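Local coordinates for citryl-spermidine/3,4-dihydroxybenzoyl-citryl-spermidine:spermidine ligase (Bacillus anthracis, PDB 3TO3), which catalyses the ATP-dependent condensation of spermidine with citryl-spermidine intermediates, a step in making the siderophore petrobactin for iron acquisition and virulence, at residues Pro248-Asn253 / Ser301-Asn306. Sequence-based numbering, arbitrary orientation.
Sequences PWQWEN and SLNILN
Q250 grips N303 with both ends of its side-chain amide. OE1 of Q250 takes the backbone N-H of N303, the N to OE1 distance being 2.7 Å, while NE2 of Q250 donates to N303 OD1 at 2.9 Å. That second bond is nearly straight (165° at the hydrogen), and OD1 lies in the plane of the Q250 amide. The reach across comes from a chain that leaves CA anti to the backbone N (chi1 180°) and then bends at chi2; its CB and CG pass the carbonyl oxygen of S301 on the way. S365 fastens the pair from outside: its backbone O accepts from Q250 NE2, and its OG bonds to N303 OD1.

W249, the residue just before Q250 on the helix, supplies the apolar half. CG2 of I304 sits over one face of the indole, 4.0 Å from the centroid of the six-membered ring, in a CH-pi contact. CD1 of L302 meets W249 CE3 at 3.9 Å, and F173 packs edge-to-face against the same indole.

Helical segment 248-253 crosses strand segment 302-306 almost at a right angle (93°). The L302 side chain lies about 4 Å from those of the ATP-binding residues R285 and R311, and about 8 Å from the bound ATP. Three hydrogen bonds, two to N303 and one to the S365 carbonyl, should hold the Q250 amide in one orientation and satisfy its polar atoms within this buried contact.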
ATOM      1  N   PRO B 248     -13.158   1.082  13.216  1.00 36.68           N
ATOM      2  CA  PRO B 248     -13.376  -0.233  12.600  1.00 35.88           C
ATOM      3  C   PRO B 248     -12.562  -0.443  11.321  1.00 40.46           C
ATOM      4  O   PRO B 248     -12.252  -1.601  11.050  1.00 43.34           O
ATOM      5  CB  PRO B 248     -14.890  -0.259  12.301  1.00 34.83           C
ATOM      6  CG  PRO B 248     -15.298   1.195  12.221  1.00 30.48           C
ATOM      7  CD  PRO B 248     -14.336   1.968  13.114  1.00 40.17           C
ATOM      8  N   TRP B 249     -12.200   0.607  10.576  1.00 41.57           N
ATOM      9  CA  TRP B 249     -11.311   0.395   9.396  1.00 45.05           C
ATOM     10  C   TRP B 249      -9.929   0.003   9.876  1.00 42.88           C
ATOM     11  O   TRP B 249      -9.271  -0.857   9.285  1.00 43.58           O
ATOM     12  CB  TRP B 249     -11.154   1.626   8.474  1.00 33.25           C
ATOM     13  CG  TRP B 249     -10.356   1.354   7.217  1.00 40.93           C
ATOM     14  CD1 TRP B 249     -10.857   1.026   5.988  1.00 35.34           C
ATOM     15  CD2 TRP B 249      -8.919   1.375   7.067  1.00 43.99           C
ATOM     16  NE1 TRP B 249      -9.837   0.854   5.093  1.00 41.35           N
ATOM     17  CE2 TRP B 249      -8.638   1.055   5.723  1.00 46.63           C
ATOM     18  CE3 TRP B 249      -7.848   1.657   7.937  1.00 43.24           C
ATOM     19  CZ2 TRP B 249      -7.330   0.981   5.218  1.00 47.71           C
ATOM     20  CZ3 TRP B 249      -6.539   1.602   7.436  1.00 40.45           C
ATOM     21  CH2 TRP B 249      -6.297   1.257   6.089  1.00 51.18           C
ATOM     22  N   GLN B 250      -9.493   0.644  10.949  1.00 38.44           N
ATOM     23  CA  GLN B 250      -8.174   0.388  11.491  1.00 35.41           C
ATOM     24  C   GLN B 250      -8.103  -1.032  12.022  1.00 39.13           C
ATOM     25  O   GLN B 250      -7.114  -1.743  11.797  1.00 42.46           O
ATOM     26  CB  GLN B 250      -7.828   1.377  12.588  1.00 33.64           C
ATOM     27  CG  GLN B 250      -6.451   1.117  13.167  1.00 37.66           C
ATOM     28  CD  GLN B 250      -5.367   1.740  12.319  1.00 40.00           C
ATOM     29  OE1 GLN B 250      -5.571   2.025  11.142  1.00 42.95           O
ATOM     30  NE2 GLN B 250      -4.221   1.983  12.912  1.00 40.72           N
ATOM     31  N   TRP B 251      -9.176  -1.463  12.676  1.00 32.82           N
ATOM     32  CA  TRP B 251      -9.191  -2.792  13.287  1.00 39.53           C
ATOM     33  C   TRP B 251      -9.116  -3.872  12.208  1.00 36.58           C
ATOM     34  O   TRP B 251      -8.289  -4.766  12.273  1.00 43.12           O
ATOM     35  CB  TRP B 251     -10.422  -2.992  14.185  1.00 29.81           C
ATOM     36  CG  TRP B 251     -10.624  -4.388  14.682  1.00 36.72           C
ATOM     37  CD1 TRP B 251     -11.617  -5.236  14.318  1.00 38.67           C
ATOM     38  CD2 TRP B 251      -9.820  -5.104  15.636  1.00 39.01           C
ATOM     39  NE1 TRP B 251     -11.489  -6.431  14.961  1.00 37.57           N
ATOM     40  CE2 TRP B 251     -10.396  -6.383  15.783  1.00 41.63           C
ATOM     41  CE3 TRP B 251      -8.663  -4.794  16.370  1.00 42.68           C
ATOM     42  CZ2 TRP B 251      -9.856  -7.369  16.640  1.00 41.29           C
ATOM     43  CZ3 TRP B 251      -8.131  -5.764  17.235  1.00 39.38           C
ATOM     44  CH2 TRP B 251      -8.735  -7.040  17.358  1.00 41.12           C
ATOM     45  N   GLU B 252      -9.967  -3.769  11.208  1.00 44.14           N
ATOM     46  CA  GLU B 252     -10.036  -4.821  10.209  1.00 46.96           C
ATOM     47  C   GLU B 252      -8.944  -4.788   9.157  1.00 43.14           C
ATOM     48  O   GLU B 252      -8.682  -5.799   8.524  1.00 40.69           O
ATOM     49  CB  GLU B 252     -11.375  -4.757   9.488  1.00 45.58           C
ATOM     50  CG  GLU B 252     -12.534  -5.235  10.296  1.00 57.54           C
ATOM     51  CD  GLU B 252     -13.799  -5.258   9.465  1.00 69.07           C
ATOM     52  OE1 GLU B 252     -14.422  -4.185   9.326  1.00 73.77           O
ATOM     53  OE2 GLU B 252     -14.151  -6.335   8.931  1.00 72.45           O
ATOM     54  N   ASN B 253      -8.461  -3.602   8.813  1.00 40.99           N
ATOM     55  CA  ASN B 253      -7.449  -3.511   7.770  1.00 39.05           C
ATOM     56  C   ASN B 253      -6.020  -3.391   8.219  1.00 47.93           C
ATOM     57  O   ASN B 253      -5.096  -3.466   7.407  1.00 46.80           O
ATOM     58  CB  ASN B 253      -7.833  -2.460   6.745  1.00 39.15           C
ATOM     59  CG  ASN B 253      -9.223  -2.695   6.221  1.00 40.69           C
ATOM     60  OD1 ASN B 253      -9.462  -3.680   5.523  1.00 53.71           O
ATOM     61  ND2 ASN B 253     -10.164  -1.834   6.599  1.00 39.32           N
ATOM     62  N   SER B 301      -6.283   6.190  16.115  1.00 44.39           N
ATOM     63  CA  SER B 301      -5.260   5.893  15.116  1.00 36.33           C
ATOM     64  C   SER B 301      -5.890   5.470  13.777  1.00 36.36           C
ATOM     65  O   SER B 301      -6.858   4.714  13.755  1.00 35.70           O
ATOM     66  CB  SER B 301      -4.375   4.768  15.633  1.00 40.99           C
ATOM     67  OG  SER B 301      -3.510   5.261  16.635  1.00 50.25           O
ATOM     68  N   LEU B 302      -5.371   5.970  12.666  1.00 33.79           N
ATOM     69  CA  LEU B 302      -5.823   5.465  11.379  1.00 38.50           C
ATOM     70  C   LEU B 302      -4.646   5.329  10.448  1.00 43.74           C
ATOM     71  O   LEU B 302      -3.971   6.315  10.167  1.00 46.91           O
ATOM     72  CB  LEU B 302      -6.855   6.419  10.823  1.00 44.41           C
ATOM     73  CG  LEU B 302      -7.773   5.956   9.709  1.00 49.41           C
ATOM     74  CD1 LEU B 302      -8.644   4.756  10.135  1.00 43.83           C
ATOM     75  CD2 LEU B 302      -8.613   7.170   9.263  1.00 43.61           C
ATOM     76  N   ASN B 303      -4.381   4.156   9.892  1.00 45.11           N
ATOM     77  CA  ASN B 303      -3.196   4.182   9.082  1.00 41.59           C
ATOM     78  C   ASN B 303      -3.604   4.357   7.628  1.00 46.50           C
ATOM     79  O   ASN B 303      -3.589   3.423   6.843  1.00 45.69           O
ATOM     80  CB  ASN B 303      -2.528   2.802   9.220  1.00 39.07           C
ATOM     81  CG  ASN B 303      -1.462   2.760  10.317  1.00 43.55           C
ATOM     82  OD1 ASN B 303      -1.766   2.818  11.525  1.00 41.05           O
ATOM     83  ND2 ASN B 303      -0.210   2.639   9.900  1.00 37.12           N
ATOM     84  N   ILE B 304      -3.611   5.613   7.222  1.00 51.92           N
ATOM     85  CA  ILE B 304      -3.950   6.025   5.872  1.00 64.77           C
ATOM     86  C   ILE B 304      -3.196   7.326   5.717  1.00 64.86           C
ATOM     87  O   ILE B 304      -2.845   8.008   6.703  1.00 56.36           O
ATOM     88  CB  ILE B 304      -5.493   6.288   5.567  1.00 62.05           C
ATOM     89  CG1 ILE B 304      -6.008   7.524   6.295  1.00 65.32           C
ATOM     90  CG2 ILE B 304      -6.391   5.073   5.794  1.00 51.35           C
ATOM     91  CD1 ILE B 304      -7.402   7.937   5.849  1.00 72.18           C
ATOM     92  N   LEU B 305      -2.936   7.667   4.471  1.00 62.24           N
ATOM     93  CA  LEU B 305      -2.167   8.843   4.198  1.00 64.96           C
ATOM     94  C   LEU B 305      -3.054   9.894   3.545  1.00 63.75           C
ATOM     95  O   LEU B 305      -3.593   9.702   2.445  1.00 62.69           O
ATOM     96  CB  LEU B 305      -0.988   8.479   3.318  1.00 73.35           C
ATOM     97  CG  LEU B 305       0.115   9.514   3.268  1.00 88.50           C
ATOM     98  CD1 LEU B 305       1.397   8.904   3.860  1.00 91.95           C
ATOM     99  CD2 LEU B 305       0.295   9.988   1.814  1.00 92.74           C
ATOM    100  N   ASN B 306      -3.203  10.999   4.260  1.00 69.90           N
ATOM    101  CA  ASN B 306      -3.913  12.171   3.788  1.00 88.28           C
ATOM    102  C   ASN B 306      -3.002  13.367   3.886  1.00104.45           C
ATOM    103  O   ASN B 306      -2.518  13.686   4.978  1.00112.03           O
ATOM    104  CB  ASN B 306      -5.125  12.418   4.661  1.00 89.57           C
ATOM    105  CG  ASN B 306      -6.383  12.371   3.888  1.00 89.87           C
ATOM    106  OD1 ASN B 306      -6.359  12.429   2.662  1.00 85.41           O
ATOM    107  ND2 ASN B 306      -7.507  12.264   4.587  1.00 92.82           N
TER